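Local structure of catechol 1,2 dioxygenase (Acinetobacter radioresistens, 2XSU) at residues T142-D145 with N149-E152; R181-L184 with K190-A193; N221-V226 with F256-G261; Q241-I244 with Y249-D252; V134-I139 with R278-P283. The protein probably catalyses the intradiol cleavage of catechol by molecular oxygen to cis,cis-muconate at a non-haem ferric iron, working as a homodimer. The protein carries 1 engineered substitution. All blocks are in the same frame, centred on the assembly; numbering follows the deposited sequence.

Contact 1 of 5, residues T142-D145 with N149-E152; sequences TVTD and NIIE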
# COMPACT_ATOMS: atom_id res chain seq x y z
N THR A 142 -11.14 -38.77 7.02
CA THR A 142 -12.26 -39.06 6.15
C THR A 142 -13.00 -37.76 5.89
O THR A 142 -13.18 -36.95 6.82
CB THR A 142 -13.19 -40.08 6.85
OG1 THR A 142 -12.43 -41.25 7.20
CG2 THR A 142 -14.37 -40.49 5.93
N VAL A 143 -13.45 -37.56 4.65
CA VAL A 143 -14.25 -36.40 4.30
C VAL A 143 -15.70 -36.86 4.18
O VAL A 143 -16.00 -37.80 3.43
CB VAL A 143 -13.78 -35.72 3.00
CG1 VAL A 143 -14.65 -34.49 2.64
CG2 VAL A 143 -12.28 -35.32 3.12
N THR A 144 -16.58 -36.22 4.94
CA THR A 144 -18.00 -36.62 5.00
C THR A 144 -18.92 -35.42 4.86
O THR A 144 -18.48 -34.25 4.95
CB THR A 144 -18.34 -37.33 6.34
OG1 THR A 144 -18.15 -36.44 7.45
CG2 THR A 144 -17.52 -38.59 6.53
N ASP A 145 -20.21 -35.69 4.67
CA ASP A 145 -21.22 -34.65 4.83
C ASP A 145 -21.56 -34.51 6.32
O ASP A 145 -21.00 -35.22 7.16
CB ASP A 145 -22.45 -34.95 3.95
CG ASP A 145 -23.21 -36.20 4.38
OD1 ASP A 145 -23.00 -36.72 5.50
OD2 ASP A 145 -24.06 -36.64 3.58
N ASN A 149 -21.94 -39.35 6.04
CA ASN A 149 -21.82 -40.08 4.79
C ASN A 149 -20.52 -39.70 4.09
O ASN A 149 -20.21 -38.51 3.96
CB ASN A 149 -22.98 -39.77 3.85
CG ASN A 149 -24.34 -40.11 4.45
OD1 ASN A 149 -25.23 -39.26 4.51
ND2 ASN A 149 -24.50 -41.35 4.90
N ILE A 150 -19.78 -40.71 3.64
CA ILE A 150 -18.50 -40.45 2.97
C ILE A 150 -18.66 -39.73 1.61
O ILE A 150 -19.68 -39.89 0.91
CB ILE A 150 -17.59 -41.72 2.88
CG1 ILE A 150 -18.20 -42.79 1.97
CG2 ILE A 150 -17.33 -42.30 4.28
CD1 ILE A 150 -17.78 -42.69 0.52
N ILE A 151 -17.68 -38.89 1.28
CA ILE A 151 -17.61 -38.20 -0.00
C ILE A 151 -16.37 -38.70 -0.76
O ILE A 151 -15.22 -38.45 -0.34
CB ILE A 151 -17.54 -36.65 0.14
CG1 ILE A 151 -18.76 -36.13 0.90
CG2 ILE A 151 -17.43 -35.98 -1.22
CD1 ILE A 151 -18.66 -34.61 1.32
N GLU A 152 -16.60 -39.41 -1.86
CA GLU A 152 -15.52 -39.87 -2.74
C GLU A 152 -15.18 -38.80 -3.78
O GLU A 152 -16.09 -38.17 -4.34
CB GLU A 152 -15.90 -41.20 -3.45
CG GLU A 152 -14.84 -41.68 -4.49
CD GLU A 152 -15.24 -42.97 -5.24
OE1 GLU A 152 -16.46 -43.28 -5.30
OE2 GLU A 152 -14.34 -43.68 -5.76

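Contact 2 of 5, residues R181-L184 with K190-A193; sequences RTIL and KYVA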
# COMPACT_ATOMS: atom_id res chain seq x y z
N ARG A 181 0.53 -30.66 -1.87
CA ARG A 181 -0.11 -31.75 -2.61
C ARG A 181 -1.62 -31.58 -2.71
O ARG A 181 -2.26 -30.98 -1.82
CB ARG A 181 0.18 -33.11 -1.98
CG ARG A 181 1.64 -33.56 -1.98
CD ARG A 181 2.19 -33.82 -3.39
NE ARG A 181 3.55 -34.37 -3.27
CZ ARG A 181 4.66 -33.66 -3.25
NH1 ARG A 181 4.63 -32.34 -3.37
NH2 ARG A 181 5.85 -34.27 -3.11
N THR A 182 -2.20 -32.16 -3.76
CA THR A 182 -3.64 -32.32 -3.87
C THR A 182 -3.91 -33.81 -3.83
O THR A 182 -3.34 -34.56 -4.64
CB THR A 182 -4.17 -31.74 -5.20
OG1 THR A 182 -3.92 -30.34 -5.22
CG2 THR A 182 -5.67 -32.02 -5.37
N ILE A 183 -4.78 -34.20 -2.91
CA ILE A 183 -5.16 -35.62 -2.73
C ILE A 183 -6.68 -35.75 -2.96
O ILE A 183 -7.47 -35.09 -2.30
CB ILE A 183 -4.83 -36.17 -1.31
CG1 ILE A 183 -3.38 -35.91 -0.93
CG2 ILE A 183 -5.12 -37.69 -1.25
CD1 ILE A 183 -3.08 -36.17 0.57
N LEU A 184 -7.09 -36.63 -3.88
CA LEU A 184 -8.52 -36.85 -4.07
C LEU A 184 -8.96 -37.98 -3.17
O LEU A 184 -8.33 -39.03 -3.14
CB LEU A 184 -8.86 -37.19 -5.55
CG LEU A 184 -8.37 -36.21 -6.61
CD1 LEU A 184 -8.60 -36.76 -8.05
CD2 LEU A 184 -9.03 -34.84 -6.41
N LYS A 190 -11.48 -41.46 2.14
CA LYS A 190 -10.23 -41.29 2.88
C LYS A 190 -9.14 -40.58 2.10
O LYS A 190 -9.01 -40.73 0.88
CB LYS A 190 -9.69 -42.65 3.33
CG LYS A 190 -10.45 -43.34 4.48
CD LYS A 190 -10.08 -42.76 5.89
CE LYS A 190 -8.56 -42.55 6.15
NZ LYS A 190 -7.77 -43.83 6.20
N TYR A 191 -8.35 -39.76 2.82
CA TYR A 191 -7.06 -39.28 2.35
C TYR A 191 -5.96 -39.65 3.36
O TYR A 191 -6.19 -39.73 4.56
CB TYR A 191 -7.07 -37.76 2.07
CG TYR A 191 -7.02 -36.93 3.35
CD1 TYR A 191 -5.80 -36.42 3.80
CD2 TYR A 191 -8.17 -36.69 4.09
CE1 TYR A 191 -5.72 -35.69 5.03
CE2 TYR A 191 -8.12 -35.94 5.30
CZ TYR A 191 -6.89 -35.45 5.74
OH TYR A 191 -6.82 -34.73 6.92
N VAL A 192 -4.75 -39.86 2.85
CA VAL A 192 -3.57 -40.08 3.68
C VAL A 192 -2.43 -39.28 3.10
O VAL A 192 -2.12 -39.38 1.90
CB VAL A 192 -3.15 -41.59 3.71
CG1 VAL A 192 -1.90 -41.81 4.56
CG2 VAL A 192 -4.29 -42.47 4.18
N ALA A 193 -1.80 -38.47 3.95
CA ALA A 193 -0.59 -37.79 3.60
C ALA A 193 0.58 -38.27 4.45
O ALA A 193 0.53 -38.24 5.68
CB ALA A 193 -0.77 -36.26 3.76

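Contact 3 of 5, residues N221-V226 with F256-G261; sequences NRPSHV and FATRDG. With FE (Fe (III) ion), chain B.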
# COMPACT_ATOMS: atom_id res chain seq x y z
N ASN A 221 5.05 -14.46 15.40
CA ASN A 221 5.11 -15.92 15.29
C ASN A 221 3.75 -16.60 15.10
O ASN A 221 2.76 -16.18 15.69
CB ASN A 221 5.75 -16.51 16.57
CG ASN A 221 7.17 -16.01 16.80
OD1 ASN A 221 7.45 -15.36 17.82
ND2 ASN A 221 8.05 -16.28 15.86
N ARG A 222 3.74 -17.69 14.33
CA ARG A 222 2.58 -18.58 14.23
C ARG A 222 2.95 -19.96 14.82
O ARG A 222 4.08 -20.40 14.64
CB ARG A 222 2.14 -18.79 12.77
CG ARG A 222 1.85 -17.50 12.04
CD ARG A 222 0.90 -17.73 10.92
NE ARG A 222 -0.42 -18.09 11.40
CZ ARG A 222 -1.38 -18.60 10.63
NH1 ARG A 222 -1.15 -18.84 9.33
NH2 ARG A 222 -2.55 -18.89 11.16
N PRO A 223 2.00 -20.62 15.51
CA PRO A 223 2.22 -22.03 15.91
C PRO A 223 2.26 -22.92 14.68
O PRO A 223 1.74 -22.54 13.60
CB PRO A 223 0.99 -22.37 16.76
CG PRO A 223 -0.12 -21.52 16.11
CD PRO A 223 0.60 -20.21 15.74
N SER A 224 2.83 -24.10 14.84
CA SER A 224 2.84 -25.12 13.77
C SER A 224 1.41 -25.39 13.27
O SER A 224 0.43 -25.43 14.06
CB SER A 224 3.44 -26.41 14.28
OG SER A 224 2.65 -26.86 15.36
N HIS A 225 1.28 -25.58 11.95
CA HIS A 225 -0.05 -25.79 11.35
C HIS A 225 0.09 -26.38 9.94
O HIS A 225 1.15 -26.29 9.31
CB HIS A 225 -0.84 -24.45 11.25
CG HIS A 225 -0.12 -23.40 10.44
ND1 HIS A 225 0.85 -22.58 10.98
CD2 HIS A 225 -0.23 -23.04 9.13
CE1 HIS A 225 1.31 -21.76 10.04
NE2 HIS A 225 0.67 -22.01 8.91
N VAL A 226 -0.99 -27.00 9.48
CA VAL A 226 -1.09 -27.47 8.08
C VAL A 226 -2.34 -26.83 7.48
O VAL A 226 -3.44 -26.88 8.07
CB VAL A 226 -1.18 -29.03 8.03
CG1 VAL A 226 -1.43 -29.53 6.58
CG2 VAL A 226 0.10 -29.67 8.62
N PHE A 256 -3.95 -14.82 14.63
CA PHE A 256 -5.27 -15.11 15.26
C PHE A 256 -6.12 -16.20 14.60
O PHE A 256 -7.36 -16.10 14.59
CB PHE A 256 -6.07 -13.77 15.39
CG PHE A 256 -5.24 -12.67 15.90
CD1 PHE A 256 -4.95 -12.60 17.26
CD2 PHE A 256 -4.66 -11.74 15.02
CE1 PHE A 256 -4.10 -11.59 17.77
CE2 PHE A 256 -3.80 -10.73 15.52
CZ PHE A 256 -3.53 -10.68 16.90
N ALA A 257 -5.48 -17.25 14.10
CA ALA A 257 -6.17 -18.27 13.31
C ALA A 257 -6.64 -19.48 14.11
O ALA A 257 -7.50 -20.23 13.63
CB ALA A 257 -5.28 -18.73 12.16
N THR A 258 -6.09 -19.69 15.31
CA THR A 258 -6.44 -20.90 16.06
C THR A 258 -7.90 -20.85 16.51
O THR A 258 -8.41 -19.77 16.92
CB THR A 258 -5.51 -21.04 17.30
OG1 THR A 258 -4.16 -20.96 16.87
CG2 THR A 258 -5.68 -22.39 18.01
N ARG A 259 -8.57 -22.00 16.42
CA ARG A 259 -9.98 -22.16 16.82
C ARG A 259 -10.21 -23.48 17.48
O ARG A 259 -9.61 -24.48 17.10
CB ARG A 259 -10.90 -22.26 15.58
CG ARG A 259 -10.96 -21.07 14.73
CD ARG A 259 -12.06 -21.28 13.74
NE ARG A 259 -13.37 -21.08 14.34
CZ ARG A 259 -14.38 -20.51 13.68
NH1 ARG A 259 -14.21 -20.13 12.42
NH2 ARG A 259 -15.55 -20.31 14.30
N ASP A 260 -11.18 -23.50 18.40
CA ASP A 260 -11.71 -24.77 18.85
C ASP A 260 -12.23 -25.56 17.65
O ASP A 260 -12.90 -25.03 16.75
CB ASP A 260 -12.87 -24.54 19.85
CG ASP A 260 -12.41 -23.95 21.18
OD1 ASP A 260 -11.20 -24.02 21.52
OD2 ASP A 260 -13.29 -23.41 21.90
N GLY A 261 -11.90 -26.83 17.63
CA GLY A 261 -12.30 -27.69 16.55
C GLY A 261 -11.17 -27.89 15.57
O GLY A 261 -11.21 -28.84 14.78
FE FE B . 1.12 -21.14 7.02
O HOH W 1 0.92 -19.24 6.04

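Contact 4 of 5, residues Q241-I244 with Y249-D252; sequences QFNI and YLWD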
# COMPACT_ATOMS: atom_id res chain seq x y z
N GLN A 241 -7.42 -25.08 8.60
CA GLN A 241 -6.12 -25.64 8.99
C GLN A 241 -6.31 -26.54 10.20
O GLN A 241 -7.37 -26.54 10.81
CB GLN A 241 -5.12 -24.56 9.35
CG GLN A 241 -5.36 -23.88 10.66
CD GLN A 241 -4.37 -22.75 10.91
OE1 GLN A 241 -3.63 -22.33 10.01
NE2 GLN A 241 -4.38 -22.24 12.14
N PHE A 242 -5.26 -27.29 10.55
CA PHE A 242 -5.16 -27.72 11.94
C PHE A 242 -3.90 -27.16 12.56
O PHE A 242 -2.90 -26.90 11.85
CB PHE A 242 -5.28 -29.26 12.16
CG PHE A 242 -4.17 -30.08 11.58
CD1 PHE A 242 -2.91 -30.15 12.20
CD2 PHE A 242 -4.37 -30.85 10.43
CE1 PHE A 242 -1.86 -30.92 11.66
CE2 PHE A 242 -3.33 -31.64 9.89
CZ PHE A 242 -2.07 -31.67 10.49
N ASN A 243 -3.97 -26.92 13.88
CA ASN A 243 -2.81 -26.60 14.69
C ASN A 243 -2.50 -27.82 15.53
O ASN A 243 -3.31 -28.77 15.57
CB ASN A 243 -3.11 -25.45 15.63
CG ASN A 243 -3.20 -24.15 14.92
OD1 ASN A 243 -2.18 -23.60 14.49
ND2 ASN A 243 -4.42 -23.65 14.76
N ILE A 244 -1.31 -27.83 16.11
CA ILE A 244 -0.84 -29.01 16.85
C ILE A 244 -0.72 -28.66 18.31
O ILE A 244 -0.04 -27.67 18.68
CB ILE A 244 0.49 -29.51 16.27
CG1 ILE A 244 0.29 -29.91 14.80
CG2 ILE A 244 1.03 -30.71 17.10
CD1 ILE A 244 1.54 -30.31 14.07
N TYR A 249 3.04 -21.24 20.79
CA TYR A 249 2.20 -20.14 20.28
C TYR A 249 0.79 -20.56 19.90
O TYR A 249 0.08 -19.84 19.16
CB TYR A 249 2.87 -19.45 19.09
CG TYR A 249 4.12 -18.73 19.49
CD1 TYR A 249 4.04 -17.50 20.16
CD2 TYR A 249 5.36 -19.30 19.26
CE1 TYR A 249 5.21 -16.84 20.58
CE2 TYR A 249 6.54 -18.63 19.67
CZ TYR A 249 6.45 -17.43 20.33
OH TYR A 249 7.61 -16.77 20.72
N LEU A 250 0.36 -21.74 20.36
CA LEU A 250 -0.95 -22.25 19.99
C LEU A 250 -2.08 -21.25 20.16
O LEU A 250 -2.89 -21.09 19.25
CB LEU A 250 -1.27 -23.55 20.75
CG LEU A 250 -2.60 -24.24 20.43
CD1 LEU A 250 -2.64 -24.75 19.01
CD2 LEU A 250 -2.83 -25.42 21.37
N TRP A 251 -2.13 -20.60 21.33
CA TRP A 251 -3.20 -19.65 21.63
C TRP A 251 -2.66 -18.20 21.69
O TRP A 251 -3.27 -17.30 22.31
CB TRP A 251 -3.92 -20.09 22.92
CG TRP A 251 -4.71 -21.35 22.68
CD1 TRP A 251 -4.41 -22.60 23.13
CD2 TRP A 251 -5.94 -21.46 21.95
NE1 TRP A 251 -5.38 -23.50 22.72
CE2 TRP A 251 -6.32 -22.82 21.98
CE3 TRP A 251 -6.74 -20.54 21.26
CZ2 TRP A 251 -7.49 -23.29 21.36
CZ3 TRP A 251 -7.92 -21.02 20.64
CH2 TRP A 251 -8.26 -22.38 20.70
N ASP A 252 -1.54 -17.98 20.99
CA ASP A 252 -0.86 -16.68 20.90
C ASP A 252 -0.34 -16.52 19.45
O ASP A 252 0.78 -16.06 19.22
CB ASP A 252 0.31 -16.64 21.90
CG ASP A 252 0.93 -15.26 22.09
OD1 ASP A 252 0.27 -14.21 21.90
OD2 ASP A 252 2.13 -15.24 22.49

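Contact 5 of 5, residues V134-I139 with R278-P283; sequences VDTLII and RELDKP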
# COMPACT_ATOMS: atom_id res chain seq x y z
N VAL A 134 14.17 -34.23 10.95
CA VAL A 134 12.79 -33.89 11.32
C VAL A 134 11.99 -35.18 11.46
O VAL A 134 12.27 -36.18 10.76
CB VAL A 134 12.12 -32.91 10.29
CG1 VAL A 134 11.79 -33.61 9.00
CG2 VAL A 134 10.89 -32.29 10.90
N ASP A 135 10.99 -35.14 12.34
CA ASP A 135 10.07 -36.28 12.53
C ASP A 135 9.20 -36.50 11.29
O ASP A 135 8.74 -35.53 10.65
CB ASP A 135 9.12 -36.07 13.72
CG ASP A 135 9.82 -36.09 15.07
OD1 ASP A 135 10.95 -36.61 15.17
OD2 ASP A 135 9.19 -35.62 16.03
N THR A 136 8.99 -37.77 10.96
CA THR A 136 7.98 -38.16 9.99
C THR A 136 6.58 -37.98 10.60
O THR A 136 6.36 -38.22 11.79
CB THR A 136 8.17 -39.65 9.62
OG1 THR A 136 9.41 -39.79 8.92
CG2 THR A 136 7.08 -40.12 8.72
N LEU A 137 5.64 -37.48 9.79
CA LEU A 137 4.24 -37.31 10.19
C LEU A 137 3.34 -37.96 9.16
O LEU A 137 3.50 -37.71 7.96
CB LEU A 137 3.89 -35.81 10.26
CG LEU A 137 2.41 -35.45 10.43
CD1 LEU A 137 1.84 -35.95 11.76
CD2 LEU A 137 2.26 -33.93 10.33
N ILE A 138 2.40 -38.78 9.62
CA ILE A 138 1.28 -39.24 8.80
C ILE A 138 0.03 -38.49 9.23
O ILE A 138 -0.31 -38.44 10.45
CB ILE A 138 1.05 -40.75 8.95
CG1 ILE A 138 2.21 -41.49 8.27
CG2 ILE A 138 -0.34 -41.13 8.37
CD1 ILE A 138 2.23 -43.02 8.47
N ILE A 139 -0.65 -37.88 8.26
CA ILE A 139 -1.94 -37.25 8.47
C ILE A 139 -2.97 -38.06 7.75
O ILE A 139 -2.77 -38.40 6.57
CB ILE A 139 -2.02 -35.82 7.86
CG1 ILE A 139 -0.82 -34.99 8.32
CG2 ILE A 139 -3.34 -35.17 8.20
CD1 ILE A 139 -0.69 -33.66 7.55
N ARG A 278 3.21 -49.51 7.85
CA ARG A 278 3.30 -48.22 7.15
C ARG A 278 4.50 -48.14 6.21
O ARG A 278 4.68 -47.13 5.52
CB ARG A 278 3.39 -47.08 8.18
CG ARG A 278 2.17 -46.93 9.06
CD ARG A 278 1.01 -46.38 8.28
NE ARG A 278 -0.06 -45.93 9.17
CZ ARG A 278 -1.18 -45.36 8.75
NH1 ARG A 278 -1.40 -45.16 7.46
NH2 ARG A 278 -2.10 -45.00 9.64
N GLU A 279 5.31 -49.20 6.19
CA GLU A 279 6.55 -49.28 5.43
C GLU A 279 7.55 -48.20 5.83
O GLU A 279 8.21 -47.58 4.99
CB GLU A 279 6.30 -49.27 3.91
CG GLU A 279 5.42 -50.41 3.42
CD GLU A 279 5.29 -50.46 1.90
OE1 GLU A 279 6.23 -50.98 1.24
OE2 GLU A 279 4.26 -49.99 1.38
N LEU A 280 7.66 -48.00 7.14
CA LEU A 280 8.61 -47.06 7.71
C LEU A 280 9.63 -47.84 8.55
O LEU A 280 9.48 -49.05 8.72
CB LEU A 280 7.87 -46.00 8.55
CG LEU A 280 6.84 -45.16 7.77
CD1 LEU A 280 5.93 -44.39 8.72
CD2 LEU A 280 7.50 -44.21 6.77
N ASP A 281 10.65 -47.15 9.06
CA ASP A 281 11.75 -47.79 9.81
C ASP A 281 11.94 -47.23 11.23
O ASP A 281 12.60 -47.86 12.07
CB ASP A 281 13.07 -47.71 9.03
CG ASP A 281 13.48 -46.26 8.74
OD1 ASP A 281 12.85 -45.62 7.86
OD2 ASP A 281 14.45 -45.76 9.37
N LYS A 282 11.37 -46.05 11.49
CA LYS A 282 11.51 -45.37 12.79
C LYS A 282 10.13 -44.98 13.36
O LYS A 282 9.14 -44.98 12.62
CB LYS A 282 12.45 -44.15 12.65
CG LYS A 282 12.07 -43.13 11.56
CD LYS A 282 13.10 -41.98 11.43
CE LYS A 282 14.15 -42.26 10.34
NZ LYS A 282 15.38 -41.37 10.39
N PRO A 283 10.04 -44.68 14.67
CA PRO A 283 8.81 -44.07 15.15
C PRO A 283 8.40 -42.84 14.35
O PRO A 283 9.26 -42.13 13.80
CB PRO A 283 9.18 -43.66 16.57
CG PRO A 283 10.01 -44.81 17.03
CD PRO A 283 10.83 -45.21 15.80
O HOH W 2 9.91 -39.80 12.96

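Contact 1 of 5, residues T142-D145 with N149-E152
Thr142 meets Ile150 methyl to methyl, CG2 of each 3.8 Å apart, on one flank of a tight antiparallel reversal in which the end of strand 136-145 turns back on itself within the transthyretin-like catalytic domain. Val143 O accepts the N-H of Ile151, with 2.9 Å between Val143 O and Ile151 N. On the other flank Val143 CG1 lies 4.2 Å from Ile151 CD1, and Leu293 of strand 284-293 packs against both side chains. Thr144 and Ile150 form the single beta bridge, a non-hydrogen-bonded pair whose CA atoms approach to 4.4 Å; this closeness also brings Thr144 CA to 3.1 Å from Asn149 O. Ile151 CD1 rests against Thr144 C at 3.6 Å, so the isoleucine covers backbone as well as side chain. Asp145 closes the reversal twice. Its N donates to Asn149 O, and its carboxylate accepts in return. With chi1 at 66°, CG stands between the backbone N and the carbonyl carbon, and OD1, which also takes a weak bond from Glu147 N, lies 2.9 Å from Asn149 N, the donor meeting it from above the carboxylate plane, 46° out.

Contact 2 of 5, residues R181-L184 with K190-A193
Tyr191 OH is hydrogen-bonded to both Phe289 O and Tyr228 OH, and that double grip fixes the far end of a side chain whose near end packs on Ile183. The contact is made by the CB of Tyr191, 3.9 Å from Ile183 CG2, and the two side chains cross at about a right angle. Tyr191 chi1 is 76°, which swings the ring away from the strand of Ile183 towards its hydroxyl partners. Ile183 does the reaching from the other side: its CG2 stands anti to the backbone N, while an extended chi2 of 168° carries CD1 on towards the second segment. There CD1 ends 3.6 Å from Val192 O and 3.9 Å from Ala193 CB. The segments run antiparallel at 151°, yet with their axes 7.3 Å apart at closest they meet through side chains. Both strands belong to the curled mixed sheet of the catalytic domain, near its two ends: 180-184 lies between 155-159 and 118-120, and 190-196 between 136-145 and 122-124. Ala123 of strand 122-124 also touches Ile183, which thus bridges strands 180-184 and 190-196, not paired with each other.

Contact 3 of 5, residues N221-V226 with F256-G261
Pro223 CG lies 4.1 Å from Thr258 OG1, a hydroxyl already hydrogen-bonded to Leu250 O, in a packing contact that buries only about 103 Å² in all. Ala257 CB sits at the edge of the Arg222 guanidinium, near its plane; the modelled separation from NH2 is too short to be trusted in detail. Polar bonds tie the pieces through one intermediary: Arg222 NE forms a salt bridge with Asp253, whose other carboxylate oxygen accepts the N-H of Ala257. Within segment 221-226, His225 ND1 donates to Pro223 O at 2.8 Å, almost straight at 177° and with the acceptor 1° from the ring plane. One face of the His225 ring is covered by Arg222: a bend at chi3 (68°) folds the arginine back, placing CZ 4.1 Å above the ring, offset towards its rim. Metal bonding completes the set. His225 NE2 and a water each bind the ferric ion at 2.1 Å, beside Tyr167, Tyr201 and His227, as in other intradiol dioxygenases. The water lies in the guanidinium plane, at its edge. ND1 is the donor to Pro223 O and NE2 the atom bound to iron, which together set the ring's rotation, while Asp253 probably helps to position the arginine beside the metal-bound water.

Contact 4 of 5, residues Q241-I244 with Y249-D252
Leu250 CD1 makes the closest approaches of this buried contact, touching Asn243 CB at 3.5 Å and standing 3.9 Å from Ile244 O. Leu250 crosses Asn243 obliquely, nearest at CB, with Asn243 CG farther off at 4.2 Å from Leu250 CD1. Its position follows from the leucine torsions, with CG anti to the backbone N (chi1 -178°) and chi2 near 65° turning one methyl towards strand 238-244. Roughly 101 Å² is buried, and the CA atoms of Asn243 and Leu250 stay 7.1 Å apart: the backbones keep their distance, and Leu250 reaches across.

In the next shell, a type I beta turn from Tyr249 to Asp252 presents the leucine at its second position. Asp252 N donates to Tyr249 O at 3.1 Å, closing that turn, while Asp247 OD1 accepts the N-H of Tyr249 and so orients the entry to it. Glu245 and Val263 also pack on Leu250. On the strand side, Asn243 is held by backbone bonds to Leu262 and Ala264, at the start of the neighbouring strand 263-269, and Ile244 turns the other way, against Met197 and Ile287.

Farther out, the side chain of Asn243 is about 4 Å from that of His225, an iron ligand, and about 9 Å from the ferric ion, both at the nearest atoms. The contact itself is apolar: a leucine methyl meets the aliphatic CB of Asn243, and the strand and turn are joined by dispersion forces without a direct polar bond.

Contact 5 of 5, residues V134-I139 with R278-P283
Ile138 and Arg278 touch through side chains across a CA separation of 9.4 Å, and the CA atoms of Thr136 and Pro283 approach to 7.9 Å, so the start of strand 136-145 and the loop ahead of strand 284-293 converge towards Pro283. There one water spans the remaining gap, accepting from Thr136 N at 3.0 Å and donating to Pro283 O at 2.6 Å. The loop takes its course from the end of helix 272-277, where Glu279, with positive phi, forms a Schellman motif.

Ile138 carries most of the side-chain contact. Its CD1 lies 3.6 Å from Arg278 CD and 4.0 Å from Leu280 CD1, thus touching both loop residues. Leu280 CD1 also reaches Thr136 CG2, more loosely at 4.4 Å, and Leu280 also touches Ile275 of helix 272-277. Arg278 bends at chi2 (-72°), which lays its chain obliquely across the isoleucine. The guanidinium then has Ile138 over one face: CG2 stands 4.1 Å above its plane, offset towards the rim.

The charged end looks beyond the contact. NH2 makes a salt bridge with Glu140, outside the two segments and two residues farther along the strand from Ile138, while Asp135 pairs with Lys285 at the other end. Polar and apolar roles are thus divided within Arg278: the flat face and methylenes lie on hydrocarbon, whereas NH2 forms the bond to Glu140. That outside partner probably limits the guanidinium's rotation over Ile138, and the bridging water adds a polar link between the helix-to-strand connection and the strand.

Overall arrangement
All five contacts draw on one mixed sheet of the catalytic domain. Contacts 3 and 4 are almost superposed, their centres 3 Å apart, with Val226 N 3.0 Å from Phe242 O where strands 221-231 and 238-244 pair; together they form the iron-side group. Contacts 1 and 5 use opposite ends of one strand, their centres 26 Å apart, and along the chain contact 5 encloses the other four. Contact 2 touches both of them: Lys190 CD lies 3.1 Å from Thr142 OG1, and Ala193 N 2.8 Å from Ile139 O. Its Tyr191 side chain is about 11 Å from that of the iron ligand His227. Ile139 CD1 also reaches Phe242 CZ at 3.8 Å. Contacts 1 and 5 lie away from the ferric site.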